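Local atomic coordinates of Mll7089 protein (PDB entry 2OZ8), a protein that is of unknown function but belongs to the mandelate racemase/muconate lactonizing enzyme family, probably binds magnesium and may act as a hydro-lyase. Residues A[29-34]-A[320-325]; A[10-15]-A[61-66]; A[230-235]-A[264-269]. All blocks are in the same frame, centred on the assembly; numbering follows the deposited sequence.

Contact 1. Residues A[29-34]-A[320-325]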
ATOM      1  N   ASP A  29      21.080   5.236 -41.383  1.00 42.24           N
ATOM      2  CA  ASP A  29      21.747   4.556 -42.500  1.00 42.22           C
ATOM      3  C   ASP A  29      23.297   4.506 -42.415  1.00 42.94           C
ATOM      4  O   ASP A  29      23.975   4.101 -43.375  1.00 43.26           O
ATOM      5  CB  ASP A  29      21.282   5.151 -43.811  1.00 41.95           C
ATOM      6  CG  ASP A  29      21.553   6.620 -43.912  1.00 42.76           C
ATOM      7  OD1 ASP A  29      22.227   7.195 -43.048  1.00 43.15           O
ATOM      8  OD2 ASP A  29      21.068   7.231 -44.874  1.00 46.88           O
ATOM      9  N   ASP A  30      23.855   4.897 -41.265  1.00 43.01           N
ATOM     10  CA  ASP A  30      25.313   4.841 -41.039  1.00 43.10           C
ATOM     11  C   ASP A  30      25.606   4.213 -39.675  1.00 42.08           C
ATOM     12  O   ASP A  30      24.718   3.976 -38.899  1.00 41.18           O
ATOM     13  CB  ASP A  30      25.937   6.240 -41.112  1.00 43.62           C
ATOM     14  CG  ASP A  30      25.333   7.210 -40.078  1.00 47.24           C
ATOM     15  OD1 ASP A  30      24.582   6.750 -39.192  1.00 53.71           O
ATOM     16  OD2 ASP A  30      25.570   8.432 -40.149  1.00 50.43           O
ATOM     17  N   VAL A  31      26.875   3.935 -39.423  1.00 41.83           N
ATOM     18  CA  VAL A  31      27.341   3.311 -38.214  1.00 40.94           C
ATOM     19  C   VAL A  31      28.482   4.168 -37.703  1.00 41.37           C
ATOM     20  O   VAL A  31      29.377   4.526 -38.459  1.00 41.93           O
ATOM     21  CB  VAL A  31      27.881   1.953 -38.506  1.00 40.30           C
ATOM     22  CG1 VAL A  31      28.312   1.273 -37.219  1.00 41.46           C
ATOM     23  CG2 VAL A  31      26.846   1.124 -39.251  1.00 41.10           C
ATOM     24  N   ASN A  32      28.451   4.489 -36.423  1.00 41.03           N
ATOM     25  CA  ASN A  32      29.495   5.268 -35.789  1.00 41.16           C
ATOM     26  C   ASN A  32      30.037   4.489 -34.614  1.00 41.12           C
ATOM     27  O   ASN A  32      29.306   4.258 -33.669  1.00 42.56           O
ATOM     28  CB  ASN A  32      28.911   6.587 -35.347  1.00 41.57           C
ATOM     29  CG  ASN A  32      28.940   7.626 -36.460  1.00 42.45           C
ATOM     30  OD1 ASN A  32      29.949   8.292 -36.663  1.00 44.99           O
ATOM     31  ND2 ASN A  32      27.836   7.786 -37.155  1.00 43.25           N
ATOM     32  N   VAL A  33      31.287   4.015 -34.695  1.00 40.98           N
ATOM     33  CA  VAL A  33      31.808   3.043 -33.728  1.00 39.93           C
ATOM     34  C   VAL A  33      33.330   3.116 -33.649  1.00 41.36           C
ATOM     35  O   VAL A  33      34.006   3.312 -34.667  1.00 41.61           O
ATOM     36  CB  VAL A  33      31.303   1.589 -34.019  1.00 40.00           C
ATOM     37  CG1 VAL A  33      31.850   1.022 -35.343  1.00 39.09           C
ATOM     38  CG2 VAL A  33      31.608   0.657 -32.903  1.00 39.20           C
ATOM     39  N   ALA A  34      33.859   3.014 -32.423  1.00 41.69           N
ATOM     40  CA  ALA A  34      35.281   2.974 -32.199  1.00 42.06           C
ATOM     41  C   ALA A  34      35.665   1.743 -31.360  1.00 42.26           C
ATOM     42  O   ALA A  34      34.990   1.403 -30.372  1.00 42.93           O
ATOM     43  CB  ALA A  34      35.761   4.257 -31.543  1.00 41.29           C
ATOM     44  N   PHE A 320      21.477  -8.821 -38.377  1.00 35.78           N
ATOM     45  CA  PHE A 320      22.068  -8.844 -39.702  1.00 35.90           C
ATOM     46  C   PHE A 320      22.792  -7.553 -40.067  1.00 35.62           C
ATOM     47  O   PHE A 320      22.835  -7.204 -41.227  1.00 35.12           O
ATOM     48  CB  PHE A 320      21.005  -9.224 -40.771  1.00 34.91           C
ATOM     49  CG  PHE A 320      20.345 -10.527 -40.485  1.00 34.24           C
ATOM     50  CD1 PHE A 320      20.871 -11.694 -40.983  1.00 31.01           C
ATOM     51  CD2 PHE A 320      19.194 -10.591 -39.668  1.00 34.49           C
ATOM     52  CE1 PHE A 320      20.293 -12.894 -40.706  1.00 30.67           C
ATOM     53  CE2 PHE A 320      18.601 -11.820 -39.375  1.00 32.91           C
ATOM     54  CZ  PHE A 320      19.166 -12.964 -39.878  1.00 32.79           C
ATOM     55  N   GLN A 321      23.386  -6.868 -39.098  1.00 36.46           N
ATOM     56  CA  GLN A 321      24.136  -5.631 -39.419  1.00 37.61           C
ATOM     57  C   GLN A 321      25.475  -5.905 -40.203  1.00 38.35           C
ATOM     58  O   GLN A 321      26.048  -7.004 -40.108  1.00 38.58           O
ATOM     59  CB  GLN A 321      24.336  -4.801 -38.156  1.00 37.33           C
ATOM     60  CG  GLN A 321      23.023  -4.200 -37.635  1.00 37.48           C
ATOM     61  CD  GLN A 321      23.119  -3.701 -36.219  1.00 39.73           C
ATOM     62  OE1 GLN A 321      22.886  -2.519 -35.960  1.00 38.80           O
ATOM     63  NE2 GLN A 321      23.465  -4.606 -35.276  1.00 39.12           N
ATOM     64  N   ASN A 322      25.920  -4.956 -41.028  1.00 38.34           N
ATOM     65  CA  ASN A 322      27.148  -5.168 -41.820  1.00 38.41           C
ATOM     66  C   ASN A 322      28.357  -4.788 -40.974  1.00 38.18           C
ATOM     67  O   ASN A 322      28.926  -3.728 -41.170  1.00 38.98           O
ATOM     68  CB  ASN A 322      27.146  -4.392 -43.136  1.00 37.09           C
ATOM     69  CG  ASN A 322      27.109  -2.874 -42.926  1.00 40.16           C
ATOM     70  OD1 ASN A 322      26.513  -2.397 -41.952  1.00 41.24           O
ATOM     71  ND2 ASN A 322      27.742  -2.102 -43.843  1.00 38.45           N
ATOM     72  N   PHE A 323      28.741  -5.676 -40.058  1.00 38.15           N
ATOM     73  CA  PHE A 323      29.775  -5.416 -39.029  1.00 38.26           C
ATOM     74  C   PHE A 323      30.934  -6.416 -39.101  1.00 38.85           C
ATOM     75  O   PHE A 323      31.965  -6.186 -38.542  1.00 39.31           O
ATOM     76  CB  PHE A 323      29.175  -5.508 -37.589  1.00 36.64           C
ATOM     77  CG  PHE A 323      28.222  -4.389 -37.216  1.00 34.44           C
ATOM     78  CD1 PHE A 323      28.064  -3.265 -38.016  1.00 35.80           C
ATOM     79  CD2 PHE A 323      27.495  -4.455 -36.031  1.00 33.14           C
ATOM     80  CE1 PHE A 323      27.160  -2.208 -37.643  1.00 34.71           C
ATOM     81  CE2 PHE A 323      26.618  -3.437 -35.651  1.00 34.70           C
ATOM     82  CZ  PHE A 323      26.463  -2.298 -36.453  1.00 34.22           C
ATOM     83  N   ASP A 324      30.756  -7.536 -39.768  1.00 40.15           N
ATOM     84  CA  ASP A 324      31.668  -8.656 -39.600  1.00 42.02           C
ATOM     85  C   ASP A 324      33.084  -8.359 -40.110  1.00 43.47           C
ATOM     86  O   ASP A 324      34.067  -8.932 -39.622  1.00 44.66           O
ATOM     87  CB  ASP A 324      31.096  -9.910 -40.293  1.00 41.84           C
ATOM     88  CG  ASP A 324      29.861 -10.488 -39.582  1.00 44.60           C
ATOM     89  OD1 ASP A 324      29.268  -9.857 -38.653  1.00 47.11           O
ATOM     90  OD2 ASP A 324      29.476 -11.606 -39.953  1.00 47.52           O
ATOM     91  N   HIS A 325      33.190  -7.472 -41.096  1.00 43.82           N
ATOM     92  CA  HIS A 325      34.458  -7.154 -41.695  1.00 44.54           C
ATOM     93  C   HIS A 325      35.457  -6.561 -40.673  1.00 45.20           C
ATOM     94  O   HIS A 325      36.702  -6.547 -40.905  1.00 46.82           O
ATOM     95  CB  HIS A 325      34.252  -6.199 -42.869  1.00 43.76           C
ATOM     96  CG  HIS A 325      33.729  -4.869 -42.462  1.00 45.03           C
ATOM     97  ND1 HIS A 325      32.429  -4.677 -42.034  1.00 41.77           N
ATOM     98  CD2 HIS A 325      34.333  -3.656 -42.403  1.00 45.64           C
ATOM     99  CE1 HIS A 325      32.258  -3.406 -41.730  1.00 41.44           C
ATOM    100  NE2 HIS A 325      33.397  -2.764 -41.946  1.00 43.64           N
TER

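Contact 2. Residues A[10-15]-A[61-66]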
ATOM      1  N   ILE A  10      42.481   3.594 -29.430  1.00 47.40           N
ATOM      2  CA  ILE A  10      41.162   3.865 -29.995  1.00 45.69           C
ATOM      3  C   ILE A  10      41.175   3.904 -31.524  1.00 45.99           C
ATOM      4  O   ILE A  10      41.885   4.711 -32.144  1.00 46.96           O
ATOM      5  CB  ILE A  10      40.546   5.173 -29.469  1.00 46.01           C
ATOM      6  CG1 ILE A  10      40.587   5.256 -27.921  1.00 44.38           C
ATOM      7  CG2 ILE A  10      39.092   5.373 -30.039  1.00 44.39           C
ATOM      8  CD1 ILE A  10      39.517   4.483 -27.196  1.00 41.65           C
ATOM      9  N   THR A  11      40.376   3.057 -32.155  1.00 44.92           N
ATOM     10  CA  THR A  11      40.271   3.125 -33.597  1.00 44.22           C
ATOM     11  C   THR A  11      38.871   3.512 -34.012  1.00 43.22           C
ATOM     12  O   THR A  11      37.922   2.759 -33.766  1.00 43.56           O
ATOM     13  CB  THR A  11      40.674   1.804 -34.269  1.00 44.34           C
ATOM     14  OG1 THR A  11      41.912   1.356 -33.718  1.00 45.67           O
ATOM     15  CG2 THR A  11      40.868   2.019 -35.719  1.00 44.98           C
ATOM     16  N   ARG A  12      38.757   4.666 -34.669  1.00 41.26           N
ATOM     17  CA  ARG A  12      37.474   5.207 -35.065  1.00 39.44           C
ATOM     18  C   ARG A  12      37.000   4.698 -36.436  1.00 39.45           C
ATOM     19  O   ARG A  12      37.772   4.699 -37.386  1.00 40.44           O
ATOM     20  CB  ARG A  12      37.562   6.713 -35.041  1.00 38.05           C
ATOM     21  CG  ARG A  12      36.265   7.421 -35.143  1.00 38.32           C
ATOM     22  CD  ARG A  12      36.485   8.864 -35.497  1.00 34.86           C
ATOM     23  NE  ARG A  12      35.225   9.588 -35.657  1.00 38.85           N
ATOM     24  CZ  ARG A  12      34.475   9.570 -36.756  1.00 40.06           C
ATOM     25  NH1 ARG A  12      34.854   8.860 -37.819  1.00 39.78           N
ATOM     26  NH2 ARG A  12      33.363  10.290 -36.805  1.00 37.14           N
ATOM     27  N   PHE A  13      35.736   4.278 -36.519  1.00 38.94           N
ATOM     28  CA  PHE A  13      35.046   3.896 -37.758  1.00 38.83           C
ATOM     29  C   PHE A  13      33.764   4.758 -37.996  1.00 39.79           C
ATOM     30  O   PHE A  13      33.065   5.199 -37.054  1.00 40.52           O
ATOM     31  CB  PHE A  13      34.684   2.408 -37.729  1.00 38.80           C
ATOM     32  CG  PHE A  13      35.883   1.482 -37.507  1.00 39.22           C
ATOM     33  CD1 PHE A  13      36.690   1.089 -38.567  1.00 39.42           C
ATOM     34  CD2 PHE A  13      36.210   1.037 -36.237  1.00 40.02           C
ATOM     35  CE1 PHE A  13      37.801   0.271 -38.370  1.00 39.02           C
ATOM     36  CE2 PHE A  13      37.310   0.216 -36.030  1.00 39.06           C
ATOM     37  CZ  PHE A  13      38.107  -0.163 -37.101  1.00 39.12           C
ATOM     38  N   GLN A  14      33.454   5.023 -39.252  1.00 39.31           N
ATOM     39  CA  GLN A  14      32.249   5.776 -39.579  1.00 38.37           C
ATOM     40  C   GLN A  14      31.932   5.344 -41.017  1.00 38.48           C
ATOM     41  O   GLN A  14      32.635   5.731 -41.940  1.00 38.68           O
ATOM     42  CB  GLN A  14      32.463   7.284 -39.477  1.00 37.22           C
ATOM     43  CG  GLN A  14      31.202   8.128 -39.847  1.00 37.60           C
ATOM     44  CD  GLN A  14      31.447   9.660 -39.898  1.00 37.53           C
ATOM     45  OE1 GLN A  14      32.515  10.167 -39.557  1.00 40.32           O
ATOM     46  NE2 GLN A  14      30.456  10.377 -40.337  1.00 33.41           N
ATOM     47  N   PHE A  15      30.904   4.516 -41.185  1.00 38.23           N
ATOM     48  CA  PHE A  15      30.579   3.936 -42.486  1.00 38.48           C
ATOM     49  C   PHE A  15      29.086   3.798 -42.760  1.00 38.58           C
ATOM     50  O   PHE A  15      28.291   3.751 -41.838  1.00 38.84           O
ATOM     51  CB  PHE A  15      31.271   2.596 -42.656  1.00 37.08           C
ATOM     52  CG  PHE A  15      30.975   1.573 -41.559  1.00 38.44           C
ATOM     53  CD1 PHE A  15      30.009   0.561 -41.759  1.00 38.20           C
ATOM     54  CD2 PHE A  15      31.715   1.559 -40.360  1.00 38.47           C
ATOM     55  CE1 PHE A  15      29.799  -0.478 -40.799  1.00 37.08           C
ATOM     56  CE2 PHE A  15      31.497   0.566 -39.364  1.00 35.90           C
ATOM     57  CZ  PHE A  15      30.526  -0.463 -39.599  1.00 38.78           C
ATOM     58  N   GLN A  61      41.076  11.532 -32.162  1.00 45.47           N
ATOM     59  CA  GLN A  61      41.859  12.263 -31.188  1.00 45.93           C
ATOM     60  C   GLN A  61      41.001  12.818 -30.018  1.00 45.04           C
ATOM     61  O   GLN A  61      41.458  12.868 -28.869  1.00 44.37           O
ATOM     62  CB  GLN A  61      42.674  13.386 -31.890  1.00 45.86           C
ATOM     63  CG  GLN A  61      43.793  14.035 -31.024  1.00 47.09           C
ATOM     64  CD  GLN A  61      44.459  15.283 -31.678  1.00 48.48           C
ATOM     65  OE1 GLN A  61      45.236  15.187 -32.644  1.00 48.16           O
ATOM     66  NE2 GLN A  61      44.185  16.446 -31.112  1.00 53.55           N
ATOM     67  N   GLU A  62      39.783  13.272 -30.325  1.00 44.09           N
ATOM     68  CA  GLU A  62      38.883  13.752 -29.304  1.00 43.88           C
ATOM     69  C   GLU A  62      38.511  12.553 -28.370  1.00 44.03           C
ATOM     70  O   GLU A  62      38.588  12.679 -27.146  1.00 43.32           O
ATOM     71  CB  GLU A  62      37.677  14.449 -29.946  1.00 43.27           C
ATOM     72  CG  GLU A  62      36.750  15.249 -29.012  1.00 45.25           C
ATOM     73  CD  GLU A  62      37.464  16.191 -27.976  1.00 50.38           C
ATOM     74  OE1 GLU A  62      38.629  16.683 -28.179  1.00 49.43           O
ATOM     75  OE2 GLU A  62      36.831  16.429 -26.925  1.00 49.55           O
ATOM     76  N   ILE A  63      38.193  11.394 -28.956  1.00 43.61           N
ATOM     77  CA  ILE A  63      37.899  10.171 -28.213  1.00 44.17           C
ATOM     78  C   ILE A  63      39.069   9.770 -27.269  1.00 45.98           C
ATOM     79  O   ILE A  63      38.864   9.467 -26.073  1.00 46.22           O
ATOM     80  CB  ILE A  63      37.571   9.009 -29.177  1.00 43.65           C
ATOM     81  CG1 ILE A  63      36.415   9.381 -30.122  1.00 44.09           C
ATOM     82  CG2 ILE A  63      37.192   7.759 -28.399  1.00 45.26           C
ATOM     83  CD1 ILE A  63      36.071   8.335 -31.206  1.00 42.80           C
ATOM     84  N   GLU A  64      40.289   9.782 -27.806  1.00 47.32           N
ATOM     85  CA  GLU A  64      41.477   9.456 -27.044  1.00 49.52           C
ATOM     86  C   GLU A  64      41.710  10.422 -25.866  1.00 49.71           C
ATOM     87  O   GLU A  64      42.092   9.995 -24.786  1.00 50.76           O
ATOM     88  CB  GLU A  64      42.714   9.357 -27.952  1.00 48.65           C
ATOM     89  CG  GLU A  64      42.820   8.033 -28.656  1.00 51.31           C
ATOM     90  CD  GLU A  64      43.940   7.915 -29.736  1.00 53.27           C
ATOM     91  OE1 GLU A  64      44.433   8.940 -30.277  1.00 55.43           O
ATOM     92  OE2 GLU A  64      44.323   6.735 -30.030  1.00 60.12           O
ATOM     93  N   SER A  65      41.471  11.710 -26.064  1.00 49.88           N
ATOM     94  CA  SER A  65      41.711  12.682 -25.015  1.00 50.47           C
ATOM     95  C   SER A  65      40.686  12.597 -23.890  1.00 50.12           C
ATOM     96  O   SER A  65      41.018  12.764 -22.733  1.00 51.11           O
ATOM     97  CB  SER A  65      41.764  14.081 -25.605  1.00 50.49           C
ATOM     98  OG  SER A  65      42.917  14.163 -26.463  1.00 55.09           O
ATOM     99  N   VAL A  66      39.443  12.318 -24.230  1.00 49.59           N
ATOM    100  CA  VAL A  66      38.395  12.191 -23.240  1.00 49.02           C
ATOM    101  C   VAL A  66      38.603  10.890 -22.458  1.00 48.37           C
ATOM    102  O   VAL A  66      38.613  10.891 -21.235  1.00 48.07           O
ATOM    103  CB  VAL A  66      37.022  12.278 -23.915  1.00 48.97           C
ATOM    104  CG1 VAL A  66      35.912  12.000 -22.942  1.00 49.24           C
ATOM    105  CG2 VAL A  66      36.852  13.675 -24.548  1.00 49.47           C
TER

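Contact 3. Residues A[230-235]-A[264-269]. With SO4 (sulfate ion), chain C.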
ATOM      1  N   HIS A 230       8.780   4.580 -18.315  1.00 45.44           N
ATOM      2  CA  HIS A 230       8.571   5.034 -16.976  1.00 46.36           C
ATOM      3  C   HIS A 230       7.123   4.789 -16.545  1.00 45.11           C
ATOM      4  O   HIS A 230       6.774   5.028 -15.381  1.00 44.18           O
ATOM      5  CB  HIS A 230       8.982   6.515 -16.888  1.00 48.51           C
ATOM      6  CG  HIS A 230      10.443   6.744 -17.184  1.00 54.60           C
ATOM      7  ND1 HIS A 230      11.458   6.036 -16.548  1.00 59.00           N
ATOM      8  CD2 HIS A 230      11.061   7.589 -18.055  1.00 58.27           C
ATOM      9  CE1 HIS A 230      12.632   6.441 -17.014  1.00 60.96           C
ATOM     10  NE2 HIS A 230      12.420   7.379 -17.931  1.00 60.52           N
ATOM     11  N   ASP A 231       6.284   4.292 -17.475  1.00 42.66           N
ATOM     12  CA  ASP A 231       4.889   4.073 -17.144  1.00 39.92           C
ATOM     13  C   ASP A 231       4.684   2.697 -16.486  1.00 39.19           C
ATOM     14  O   ASP A 231       4.188   1.733 -17.113  1.00 37.26           O
ATOM     15  CB  ASP A 231       3.975   4.251 -18.343  1.00 39.48           C
ATOM     16  CG  ASP A 231       2.517   4.224 -17.939  1.00 39.80           C
ATOM     17  OD1 ASP A 231       2.230   4.273 -16.724  1.00 40.50           O
ATOM     18  OD2 ASP A 231       1.646   4.165 -18.810  1.00 41.66           O
ATOM     19  N   HIS A 232       5.055   2.634 -15.202  1.00 37.89           N
ATOM     20  CA  HIS A 232       5.023   1.385 -14.457  1.00 37.04           C
ATOM     21  C   HIS A 232       3.575   0.961 -14.250  1.00 35.96           C
ATOM     22  O   HIS A 232       3.234  -0.202 -14.429  1.00 35.60           O
ATOM     23  CB  HIS A 232       5.752   1.523 -13.124  1.00 36.84           C
ATOM     24  CG  HIS A 232       7.220   1.759 -13.248  1.00 39.82           C
ATOM     25  ND1 HIS A 232       7.984   2.216 -12.194  1.00 44.76           N
ATOM     26  CD2 HIS A 232       8.072   1.619 -14.295  1.00 42.28           C
ATOM     27  CE1 HIS A 232       9.246   2.317 -12.577  1.00 44.26           C
ATOM     28  NE2 HIS A 232       9.324   1.977 -13.849  1.00 43.39           N
ATOM     29  N   ASP A 233       2.706   1.906 -13.925  1.00 35.03           N
ATOM     30  CA  ASP A 233       1.314   1.536 -13.747  1.00 35.03           C
ATOM     31  C   ASP A 233       0.778   0.897 -15.042  1.00 34.23           C
ATOM     32  O   ASP A 233       0.159  -0.147 -15.005  1.00 33.88           O
ATOM     33  CB  ASP A 233       0.452   2.711 -13.298  1.00 34.92           C
ATOM     34  CG  ASP A 233      -1.028   2.355 -13.274  1.00 39.10           C
ATOM     35  OD1 ASP A 233      -1.480   1.673 -12.348  1.00 41.78           O
ATOM     36  OD2 ASP A 233      -1.743   2.713 -14.221  1.00 42.19           O
ATOM     37  N   GLY A 234       1.031   1.524 -16.184  1.00 33.10           N
ATOM     38  CA  GLY A 234       0.633   0.931 -17.425  1.00 33.01           C
ATOM     39  C   GLY A 234       1.286  -0.405 -17.733  1.00 33.25           C
ATOM     40  O   GLY A 234       0.662  -1.253 -18.360  1.00 33.99           O
ATOM     41  N   LEU A 235       2.543  -0.604 -17.334  1.00 33.30           N
ATOM     42  CA  LEU A 235       3.216  -1.848 -17.699  1.00 33.32           C
ATOM     43  C   LEU A 235       2.583  -2.973 -16.890  1.00 34.26           C
ATOM     44  O   LEU A 235       2.315  -4.061 -17.451  1.00 33.50           O
ATOM     45  CB  LEU A 235       4.755  -1.791 -17.569  1.00 32.49           C
ATOM     46  CG  LEU A 235       5.486  -1.050 -18.700  1.00 31.24           C
ATOM     47  CD1 LEU A 235       6.902  -0.618 -18.256  1.00 35.09           C
ATOM     48  CD2 LEU A 235       5.578  -1.780 -19.988  1.00 29.54           C
ATOM     49  N   ALA A 264       9.153  -2.602  -9.239  1.00 43.90           N
ATOM     50  CA  ALA A 264       7.840  -2.183  -9.610  1.00 43.27           C
ATOM     51  C   ALA A 264       7.015  -3.314 -10.227  1.00 43.38           C
ATOM     52  O   ALA A 264       5.848  -3.077 -10.557  1.00 45.17           O
ATOM     53  CB  ALA A 264       7.946  -0.988 -10.603  1.00 43.57           C
ATOM     54  N   HIS A 265       7.579  -4.513 -10.394  1.00 41.88           N
ATOM     55  CA  HIS A 265       6.845  -5.665 -10.973  1.00 41.61           C
ATOM     56  C   HIS A 265       6.305  -5.416 -12.380  1.00 40.90           C
ATOM     57  O   HIS A 265       5.241  -5.901 -12.730  1.00 41.06           O
ATOM     58  CB  HIS A 265       5.719  -6.130 -10.051  1.00 41.79           C
ATOM     59  CG  HIS A 265       6.166  -6.344  -8.641  1.00 44.64           C
ATOM     60  ND1 HIS A 265       6.978  -7.402  -8.267  1.00 45.53           N
ATOM     61  CD2 HIS A 265       5.958  -5.608  -7.523  1.00 43.13           C
ATOM     62  CE1 HIS A 265       7.248  -7.300  -6.978  1.00 45.16           C
ATOM     63  NE2 HIS A 265       6.621  -6.235  -6.501  1.00 45.37           N
ATOM     64  N   ALA A 266       7.093  -4.692 -13.177  1.00 40.16           N
ATOM     65  CA  ALA A 266       6.688  -4.042 -14.412  1.00 39.50           C
ATOM     66  C   ALA A 266       7.175  -4.749 -15.697  1.00 39.56           C
ATOM     67  O   ALA A 266       7.108  -4.192 -16.785  1.00 40.60           O
ATOM     68  CB  ALA A 266       7.184  -2.594 -14.379  1.00 39.24           C
ATOM     69  N   ALA A 267       7.637  -5.983 -15.583  1.00 38.70           N
ATOM     70  CA  ALA A 267       8.142  -6.699 -16.719  1.00 37.41           C
ATOM     71  C   ALA A 267       7.845  -8.156 -16.537  1.00 36.70           C
ATOM     72  O   ALA A 267       8.087  -8.702 -15.465  1.00 36.28           O
ATOM     73  CB  ALA A 267       9.671  -6.525 -16.798  1.00 38.62           C
ATOM     74  N   ASP A 268       7.335  -8.795 -17.578  1.00 35.31           N
ATOM     75  CA  ASP A 268       7.353 -10.252 -17.613  1.00 34.60           C
ATOM     76  C   ASP A 268       8.735 -10.736 -18.014  1.00 33.51           C
ATOM     77  O   ASP A 268       9.154 -11.803 -17.589  1.00 33.68           O
ATOM     78  CB  ASP A 268       6.345 -10.803 -18.620  1.00 35.09           C
ATOM     79  CG  ASP A 268       4.919 -10.540 -18.236  1.00 37.20           C
ATOM     80  OD1 ASP A 268       4.539 -10.670 -17.055  1.00 39.47           O
ATOM     81  OD2 ASP A 268       4.142 -10.232 -19.149  1.00 40.84           O
ATOM     82  N   ILE A 269       9.420  -9.985 -18.865  1.00 32.56           N
ATOM     83  CA  ILE A 269      10.787 -10.344 -19.289  1.00 32.73           C
ATOM     84  C   ILE A 269      11.606  -9.057 -19.201  1.00 33.12           C
ATOM     85  O   ILE A 269      11.073  -8.008 -19.550  1.00 32.90           O
ATOM     86  CB  ILE A 269      10.892 -10.824 -20.754  1.00 31.67           C
ATOM     87  CG1 ILE A 269       9.989 -11.998 -21.045  1.00 31.19           C
ATOM     88  CG2 ILE A 269      12.382 -11.200 -21.158  1.00 33.36           C
ATOM     89  CD1 ILE A 269       9.697 -12.098 -22.469  1.00 29.34           C
TER
HETATM   90  S   SO4 C 388       5.493   2.808  -9.208  1.00 57.56           S
HETATM   91  O1  SO4 C 388       6.552   3.456  -9.971  1.00 59.85           O
HETATM   92  O2  SO4 C 388       5.370   3.517  -7.923  1.00 58.44           O
HETATM   93  O3  SO4 C 388       4.241   2.868  -9.970  1.00 58.71           O
HETATM   94  O4  SO4 C 388       5.931   1.429  -8.948  1.00 57.15           O

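Contact 1. Residues A[29-34]-A[320-325]
Val-31 and Phe-323 form a small, buried apolar contact between the two domains of an enolase-superfamily fold. Val-31 lies on strand 27-40 of the N-terminal antiparallel sheet, the capping domain. Phe-323 lies in the loop that follows strand 313-318 of the (β/α) barrel. In this superfamily the active site opens between the capping domain and the C-terminal ends of the barrel strands, so a loop leaving such a strand end is well placed to meet the cap. The main chains stay apart, with CA of Val-31 and CA of Phe-323 9.1 Å from each other, and side chains bridge the gap without any hydrogen bond between the segments. Both valine methyls converge on one ring carbon. Val-31 CG2 lies in the ring plane at the edge, whereas CG1 comes in obliquely and also nears Phe-323 CZ at 4.1 Å. This fork follows from the valine torsion, which sets CG1 trans to the main-chain nitrogen (chi1 -177°) and CG2 trans to the carbonyl carbon. Gln-321 CB, from the same loop as the ring, sits over the centre of one ring face, 3.5 Å above the plane, and Phe-299, from elsewhere in the chain, stacks on the ring. Asn-322, between Gln-321 and Phe-323, is the centre of an inverse gamma turn, closed by a weak bond from Phe-323 N to Gln-321 O of 3.0 Å. Asn-322 ND2 donates to the carbonyls of Ala-16 and Pro-373. Arg-17 ties the two sides together, NE to Asp-30 O and NH1 to Gln-321 OE1. At the centre of the contact, Phe-323 CE1 is 3.7 Å from Val-31 CG1 and the same distance from Val-31 CG2.

Contact 2. Residues A[10-15]-A[61-66]
Gln-14 OE1 is gripped by both terminal nitrogens of Arg-12, whose aliphatic stem meets Ile-63 across the contact. The pair belongs to strand 5-17 of the enolase-type N-terminal capping domain, on which helix 60-70 packs; the axes of segments 10-15 and 61-66 run at 143° to each other, 8.6 Å apart at closest. Arg-12 NH2 bonds Gln-14 OE1 at 2.9 Å, from above the amide plane. NH1 is longer, 3.2 Å from the same OE1, but lies in that plane on a lone pair. An extended chain from CG to NE carries the guanidinium to the carbonyls of Pro-58 (from NE) and Leu-57 (from NH2), just ahead of the helix in the chain, and of Arg-360 (from NH1). With an alanine here, Gln-14 OE1 and these three carbonyls would probably lose the arginine's N-H donors, and Ile-63 CD1 the stem it rests on, Arg-12 CG at 4.0 Å. Ile-10 is the strand's main packing residue, touching both Ile-63 and Glu-64. Its CG1 slides past the stem of Glu-64 in the opposite direction, 3.6 Å from Glu-64 CG. Glu-62 of the same helix forms a salt bridge with Arg-363 of a second subunit. Ile-10 and Ile-63 meet obliquely through their branch methyls, each trans to its own backbone nitrogen, with Ile-10 CG2 3.5 Å from Ile-63 CG2.

Contact 3. Residues A[230-235]-A[264-269]
Leu-235 packs closely on Ala-266 in the buried part of the contact, whereas His-232 and Ala-264 meet at its partly exposed margin, beside a sulfate ion. On the buried side the backbones are near, with CA of Leu-235 5.3 Å from CA of Ala-266. Leu-235 CB lies 3.5 Å from Ala-266 O and 4.1 Å from Ala-266 CB; beyond it, the leucine reaches Ile-247 and Ser-249 of strand 246-249. These segments are neighbouring parts of the (β/α) barrel: the start of helix 232-241 meets the link from helix 255-263 to strand 269-272. The link opens with a Schellman motif in which His-265 takes positive phi. Asp-231 is the N-cap of helix 232-241; its OD1 accepts from Gly-234 N at 3.0 Å, met from well above the carboxylate plane. On the solvent side Ala-264 CB lies over one face of the His-232 imidazole, a CH-pi contact 4.0 Å from the ring centroid. With CG trans to the carbonyl carbon (chi1 -66°), the imidazole turns its ND1 edge to the sulfate, an ion probably from the crystallisation liquor. Arg-236 bonds the same ion through NH1 and Ala-264 O through NE; Asp-233 forms a salt bridge with Arg-239 of a third subunit. His-232 ND1 donates to sulfate O1 at 2.9 Å, with an N-H...O angle of 155°, while Ala-264 CB lies 3.6 Å from sulfate O4.

Overall arrangement
Contacts 1 and 2 share the N-terminal sheet: strands 27-40 and 5-17 are neighbours in it, and Val-33 O lies 2.7 Å from Phe-13 N, a probable hydrogen bond. Both are buried, but contact 1 joins this sheet to the barrel, whereas contact 2 stays within the cap and puts a helix against it. Contact 3 lies on the opposite side of the chain's centre, its own centre about 32 Å from that of contact 1 and 38 Å from that of contact 2, within the barrel domain. Chemistry follows place: an aromatic-aliphatic junction in contact 1, aliphatic packing beside a many-bonded arginine in contact 2, and in contact 3 a partly exposed histidine holding an anion.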